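Local coordinates for protein type III secretion T3S chaperone (Chlamydia trachomatis, PDB 3K29) that is a putative YscO homologue that probably acts as a chaperone in type III secretion, although its precise role is not established, at residues K15-R20 / T116-E121; E37-R42 / K96-V101. All blocks are in the same frame, centred on the assembly; numbering follows the deposited sequence.

In the fold
Most of the chain is a long helical hairpin; the end of helix 70-160 runs on beyond the first helix. From the N terminus, helix 8-66 runs out through 15-20 and then 37-42. After a short turn, helix 70-160 runs back past 96-101 and then 116-121. Contact 2 joins 37-42 to 96-101 and closes the inner loop of 53 residues. Contact 1 joins 15-20 to 116-121 and closes the outer loop of 95, so contact 2 is nested inside it. Both tie the same two helices together. The contact centres are about 31 Å apart and their nearest atoms about 19 Å. The coiled coil predicted for 18-52 includes all of 37-42 and the end of 15-20.

Contact 1: residues K15-R20 / T116-E121; sequences KDRVDR and TKRRKE
R17 lays its guanidinium flat on that of R118, with the planes 17° apart and the group centres 4.3 Å from each other. CD of R118 sits over the centre of the R17 guanidinium, 3.6 Å from CZ of R17. The nearest nitrogens, R17 NH1 and R118 NE, are 3.4 Å apart and are both donors. The E121 carboxylate probably balances the two positive charges. R118 grips this carboxylate side-on, NE to OE1 of E121 at 2.8 Å and NH2 to OE2 at 3.0 Å. The NE bond is nearly straight at 177°, and both oxygens are met on the syn side. R17 NH1 makes a long salt bridge to the same OE1, and a water links these two atoms. Bends at chi2 and chi3 of R118 fold its guanidinium back toward E121, one turn on. R118 NH1 is held in turn by E114. Beside the charges, V18 packs its CG2 3.6 Å from CB of R118 and its CG1 against the CG and CD of R119. R119 turns its charged end to a salt bridge with E22 on the facing helix. The two hairpin arms are antiparallel here, and the local axes come within 8.8 Å. The shared carboxylate and the water probably allow the two guanidinium groups to stack, which makes a small surface salt-bridge network beside the apolar packing of V18.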
loop_
_atom_site.group_PDB
_atom_site.type_symbol
_atom_site.label_atom_id
_atom_site.label_comp_id
_atom_site.label_asym_id
_atom_site.label_seq_id
_atom_site.Cartn_x
_atom_site.Cartn_y
_atom_site.Cartn_z
ATOM N N LYS A 15 11.097 -10.631 -9.921
ATOM C CA LYS A 15 10.129 -9.939 -10.755
ATOM C C LYS A 15 8.712 -10.305 -10.302
ATOM O O LYS A 15 7.872 -9.411 -10.113
ATOM C CB LYS A 15 10.362 -10.246 -12.231
ATOM C CG LYS A 15 11.637 -9.574 -12.767
ATOM C CD LYS A 15 11.999 -9.990 -14.209
ATOM C CE LYS A 15 13.097 -9.070 -14.720
ATOM N NZ LYS A 15 13.355 -9.085 -16.193
ATOM N N ASP A 16 8.464 -11.600 -10.076
ATOM C CA ASP A 16 7.174 -12.054 -9.569
ATOM C C ASP A 16 6.792 -11.440 -8.219
ATOM O O ASP A 16 5.619 -11.129 -8.005
ATOM C CB ASP A 16 7.117 -13.576 -9.487
ATOM C CG ASP A 16 7.006 -14.230 -10.867
ATOM O OD1 ASP A 16 6.787 -13.504 -11.881
ATOM O OD2 ASP A 16 7.124 -15.475 -10.939
ATOM N N ARG A 17 7.785 -11.262 -7.345
ATOM C CA ARG A 17 7.570 -10.745 -6.004
ATOM C C ARG A 17 7.179 -9.288 -6.012
ATOM O O ARG A 17 6.388 -8.866 -5.149
ATOM C CB ARG A 17 8.806 -10.945 -5.128
ATOM C CG ARG A 17 9.112 -12.381 -4.849
ATOM C CD ARG A 17 10.028 -12.497 -3.642
ATOM N NE ARG A 17 9.277 -12.345 -2.399
ATOM C CZ ARG A 17 9.809 -11.902 -1.261
ATOM N NH1 ARG A 17 11.089 -11.561 -1.211
ATOM N NH2 ARG A 17 9.072 -11.803 -0.169
ATOM N N VAL A 18 7.772 -8.525 -6.937
ATOM C CA VAL A 18 7.327 -7.167 -7.261
ATOM C C VAL A 18 5.871 -7.135 -7.793
ATOM O O VAL A 18 5.043 -6.367 -7.278
ATOM C CB VAL A 18 8.324 -6.439 -8.183
ATOM C CG1 VAL A 18 7.745 -5.113 -8.702
ATOM C CG2 VAL A 18 9.638 -6.219 -7.436
ATOM N N ASP A 19 5.550 -7.982 -8.776
ATOM C CA ASP A 19 4.155 -8.109 -9.242
ATOM C C ASP A 19 3.218 -8.318 -8.067
ATOM O O ASP A 19 2.235 -7.584 -7.934
ATOM C CB ASP A 19 3.970 -9.245 -10.258
ATOM C CG ASP A 19 4.612 -8.939 -11.592
ATOM O OD1 ASP A 19 5.279 -7.885 -11.672
ATOM O OD2 ASP A 19 4.476 -9.745 -12.555
ATOM N N ARG A 20 3.529 -9.302 -7.224
ATOM C CA ARG A 20 2.682 -9.649 -6.073
ATOM C C ARG A 20 2.504 -8.495 -5.091
ATOM O O ARG A 20 1.402 -8.286 -4.596
ATOM C CB ARG A 20 3.149 -10.930 -5.348
ATOM C CG ARG A 20 3.093 -12.167 -6.253
ATOM C CD ARG A 20 3.007 -13.487 -5.515
ATOM N NE ARG A 20 4.209 -13.756 -4.753
ATOM C CZ ARG A 20 5.246 -14.470 -5.184
ATOM N NH1 ARG A 20 5.246 -15.021 -6.391
ATOM N NH2 ARG A 20 6.278 -14.642 -4.381
ATOM N N THR A 116 8.638 -1.369 -2.043
ATOM C CA THR A 116 9.940 -0.728 -2.244
ATOM C C THR A 116 11.081 -1.695 -1.982
ATOM O O THR A 116 12.058 -1.696 -2.729
ATOM C CB THR A 116 10.133 0.520 -1.372
ATOM O OG1 THR A 116 8.969 1.337 -1.485
ATOM C CG2 THR A 116 11.387 1.327 -1.813
ATOM N N LYS A 117 10.957 -2.495 -0.914
ATOM C CA LYS A 117 11.916 -3.564 -0.617
ATOM C C LYS A 117 12.016 -4.577 -1.758
ATOM O O LYS A 117 13.113 -4.950 -2.157
ATOM C CB LYS A 117 11.585 -4.263 0.706
ATOM C CG LYS A 117 12.353 -3.696 1.896
ATOM C CD LYS A 117 11.830 -4.197 3.240
ATOM C CE LYS A 117 12.284 -5.644 3.531
ATOM N NZ LYS A 117 11.637 -6.216 4.760
ATOM N N ARG A 118 10.879 -5.001 -2.309
ATOM C CA ARG A 118 10.895 -5.956 -3.424
ATOM C C ARG A 118 11.614 -5.408 -4.635
ATOM O O ARG A 118 12.323 -6.142 -5.327
ATOM C CB ARG A 118 9.484 -6.446 -3.799
ATOM C CG ARG A 118 8.766 -7.154 -2.685
ATOM C CD ARG A 118 9.467 -8.434 -2.177
ATOM N NE ARG A 118 10.463 -8.197 -1.114
ATOM C CZ ARG A 118 10.191 -7.837 0.153
ATOM N NH1 ARG A 118 8.939 -7.660 0.576
ATOM N NH2 ARG A 118 11.183 -7.649 1.017
ATOM N N ARG A 119 11.421 -4.123 -4.886
ATOM C CA ARG A 119 11.956 -3.474 -6.059
ATOM C C ARG A 119 13.470 -3.248 -5.938
ATOM O O ARG A 119 14.198 -3.392 -6.913
ATOM C CB ARG A 119 11.188 -2.170 -6.322
ATOM C CG ARG A 119 9.742 -2.447 -6.742
ATOM C CD ARG A 119 9.248 -1.523 -7.831
ATOM N NE ARG A 119 8.363 -0.496 -7.302
ATOM C CZ ARG A 119 7.136 -0.215 -7.752
ATOM N NH1 ARG A 119 6.607 -0.882 -8.769
ATOM N NH2 ARG A 119 6.429 0.755 -7.172
ATOM N N LYS A 120 13.910 -2.866 -4.730
ATOM C CA LYS A 120 15.323 -2.768 -4.349
ATOM C C LYS A 120 16.036 -4.111 -4.570
ATOM O O LYS A 120 17.057 -4.177 -5.259
ATOM C CB LYS A 120 15.393 -2.342 -2.886
ATOM C CG LYS A 120 16.753 -2.015 -2.336
ATOM C CD LYS A 120 16.569 -1.662 -0.871
ATOM C CE LYS A 120 17.665 -2.291 -0.010
ATOM N NZ LYS A 120 18.973 -1.540 -0.062
ATOM N N GLU A 121 15.465 -5.180 -4.022
ATOM C CA GLU A 121 16.046 -6.521 -4.167
ATOM C C GLU A 121 16.099 -6.973 -5.627
ATOM O O GLU A 121 17.116 -7.475 -6.076
ATOM C CB GLU A 121 15.274 -7.564 -3.359
ATOM C CG GLU A 121 15.350 -7.396 -1.850
ATOM C CD GLU A 121 14.073 -7.818 -1.130
ATOM O OE1 GLU A 121 13.162 -8.452 -1.744
ATOM O OE2 GLU A 121 13.987 -7.500 0.078
HETATM O O HOH W 1 12.904 -10.410 -3.667
#

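Contact 2: residues E37-R42 / K96-V101; sequences EKLRER and KQKENV
Q97 sets its side chain across two partners at once, crossing both K38 and R42 at about a right angle. Its amide end lies against the root of K38, with Q97 NE2 3.4 Å from CB of K38. Its CG presses on the backbone of L39, 3.4 Å from the L39 N. Q97 has CG anti to its backbone N (chi1 -171°), and a bend at chi2 then turns the amide across the root of K38. Two bonds hold that amide: NE2 binds E35, and OE1 accepts N100 ND2 at 2.9 Å. N100 approaches from above the carbonyl plane, 41° out of it. Nearer the backbone, Q97 CB meets CG of R42 at 3.8 Å. This is antiparallel helix packing in a long hairpin. The local axes come within 9.1 Å, and the CA atoms of L39 and Q97 are the nearest pair across the two segments. The L39 side chain crosses the extended K98 chain obliquely, with CD1 of L39 3.6 Å from CG of K98. CB of L39 faces V101 CG2 at 4.0 Å, and V101 also reaches L32, E35 and Q36. K38 folds at chi3, and its NZ forms a salt bridge to E35, the same residue that binds Q97.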
loop_
_atom_site.group_PDB
_atom_site.type_symbol
_atom_site.label_atom_id
_atom_site.label_comp_id
_atom_site.label_asym_id
_atom_site.label_seq_id
_atom_site.Cartn_x
_atom_site.Cartn_y
_atom_site.Cartn_z
ATOM N N GLU A 37 -15.166 4.410 3.792
ATOM C CA GLU A 37 -16.579 4.409 3.472
ATOM C C GLU A 37 -17.447 4.064 4.709
ATOM O O GLU A 37 -18.501 4.680 4.913
ATOM C CB GLU A 37 -16.826 3.424 2.321
ATOM C CG GLU A 37 -18.007 3.766 1.430
ATOM C CD GLU A 37 -19.347 3.551 2.126
ATOM O OE1 GLU A 37 -19.399 2.669 3.019
ATOM O OE2 GLU A 37 -20.342 4.258 1.788
ATOM N N LYS A 38 -17.020 3.095 5.521
ATOM C CA LYS A 38 -17.751 2.753 6.764
ATOM C C LYS A 38 -17.656 3.884 7.745
ATOM O O LYS A 38 -18.625 4.145 8.427
ATOM C CB LYS A 38 -17.265 1.459 7.426
ATOM C CG LYS A 38 -17.502 0.177 6.605
ATOM C CD LYS A 38 -16.581 -0.994 7.045
ATOM C CE LYS A 38 -16.864 -1.466 8.489
ATOM N NZ LYS A 38 -15.762 -2.331 9.022
ATOM N N LEU A 39 -16.513 4.575 7.800
ATOM C CA LEU A 39 -16.395 5.778 8.636
ATOM C C LEU A 39 -17.404 6.862 8.236
ATOM O O LEU A 39 -18.020 7.488 9.112
ATOM C CB LEU A 39 -14.970 6.361 8.647
ATOM C CG LEU A 39 -14.725 7.592 9.548
ATOM C CD1 LEU A 39 -15.067 7.308 10.995
ATOM C CD2 LEU A 39 -13.276 8.134 9.463
ATOM N N ARG A 40 -17.553 7.086 6.930
ATOM C CA ARG A 40 -18.530 8.047 6.434
ATOM C C ARG A 40 -19.967 7.668 6.807
ATOM O O ARG A 40 -20.742 8.537 7.198
ATOM C CB ARG A 40 -18.356 8.294 4.927
ATOM C CG ARG A 40 -17.162 9.205 4.596
ATOM C CD ARG A 40 -17.124 9.648 3.096
ATOM N NE ARG A 40 -17.051 8.517 2.156
ATOM C CZ ARG A 40 -15.932 7.889 1.763
ATOM N NH1 ARG A 40 -14.738 8.253 2.216
ATOM N NH2 ARG A 40 -16.015 6.882 0.911
ATOM N N GLU A 41 -20.316 6.385 6.711
ATOM C CA GLU A 41 -21.625 5.917 7.162
ATOM C C GLU A 41 -21.868 6.154 8.657
ATOM O O GLU A 41 -22.939 6.642 9.033
ATOM C CB GLU A 41 -21.811 4.446 6.861
ATOM C CG GLU A 41 -22.429 4.191 5.521
ATOM C CD GLU A 41 -23.180 2.872 5.460
ATOM O OE1 GLU A 41 -22.531 1.792 5.382
ATOM O OE2 GLU A 41 -24.435 2.923 5.460
ATOM N N ARG A 42 -20.869 5.824 9.494
ATOM C CA ARG A 42 -20.954 6.115 10.935
ATOM C C ARG A 42 -21.135 7.583 11.204
ATOM O O ARG A 42 -21.935 7.968 12.024
ATOM C CB ARG A 42 -19.735 5.592 11.695
ATOM C CG ARG A 42 -19.486 4.090 11.495
ATOM C CD ARG A 42 -20.348 3.182 12.357
ATOM N NE ARG A 42 -21.775 3.460 12.305
ATOM C CZ ARG A 42 -22.620 3.026 11.363
ATOM N NH1 ARG A 42 -22.165 2.289 10.349
ATOM N NH2 ARG A 42 -23.926 3.361 11.433
ATOM N N LYS A 96 -14.766 3.986 17.244
ATOM C CA LYS A 96 -14.410 2.606 16.863
ATOM C C LYS A 96 -14.020 2.523 15.385
ATOM O O LYS A 96 -12.980 1.942 15.024
ATOM C CB LYS A 96 -15.608 1.680 17.063
ATOM C CG LYS A 96 -15.593 0.869 18.339
ATOM C CD LYS A 96 -15.324 1.720 19.532
ATOM C CE LYS A 96 -15.059 0.838 20.755
ATOM N NZ LYS A 96 -15.875 1.390 21.883
ATOM N N GLN A 97 -14.862 3.085 14.521
ATOM C CA GLN A 97 -14.594 2.971 13.100
ATOM C C GLN A 97 -13.292 3.678 12.709
ATOM O O GLN A 97 -12.548 3.203 11.840
ATOM C CB GLN A 97 -15.796 3.458 12.255
ATOM C CG GLN A 97 -15.707 3.189 10.745
ATOM C CD GLN A 97 -15.200 1.806 10.396
ATOM O OE1 GLN A 97 -15.500 0.805 11.067
ATOM N NE2 GLN A 97 -14.438 1.731 9.291
ATOM N N LYS A 98 -13.008 4.788 13.371
ATOM C CA LYS A 98 -11.728 5.467 13.227
ATOM C C LYS A 98 -10.574 4.543 13.462
ATOM O O LYS A 98 -9.574 4.638 12.752
ATOM C CB LYS A 98 -11.620 6.726 14.107
ATOM C CG LYS A 98 -12.495 7.835 13.497
ATOM C CD LYS A 98 -12.308 9.215 14.060
ATOM C CE LYS A 98 -13.202 10.105 13.211
ATOM N NZ LYS A 98 -12.897 11.564 13.295
ATOM N N GLU A 99 -10.718 3.654 14.441
ATOM C CA GLU A 99 -9.665 2.709 14.770
ATOM C C GLU A 99 -9.420 1.697 13.628
ATOM O O GLU A 99 -8.285 1.307 13.360
ATOM C CB GLU A 99 -9.988 1.943 16.053
ATOM C CG GLU A 99 -10.042 2.737 17.340
ATOM C CD GLU A 99 -10.311 1.815 18.523
ATOM O OE1 GLU A 99 -9.378 1.158 19.002
ATOM O OE2 GLU A 99 -11.463 1.707 18.966
ATOM N N ASN A 100 -10.502 1.268 12.985
ATOM C CA ASN A 100 -10.428 0.457 11.773
ATOM C C ASN A 100 -9.748 1.189 10.640
ATOM O O ASN A 100 -8.940 0.583 9.909
ATOM C CB ASN A 100 -11.811 -0.038 11.329
ATOM C CG ASN A 100 -12.409 -1.018 12.296
ATOM O OD1 ASN A 100 -11.701 -1.733 12.996
ATOM N ND2 ASN A 100 -13.722 -1.056 12.352
ATOM N N VAL A 101 -10.075 2.464 10.464
ATOM C CA VAL A 101 -9.450 3.251 9.402
ATOM C C VAL A 101 -7.941 3.365 9.616
ATOM O O VAL A 101 -7.165 3.175 8.694
ATOM C CB VAL A 101 -10.088 4.634 9.205
ATOM C CG1 VAL A 101 -9.201 5.539 8.325
ATOM C CG2 VAL A 101 -11.456 4.480 8.554
#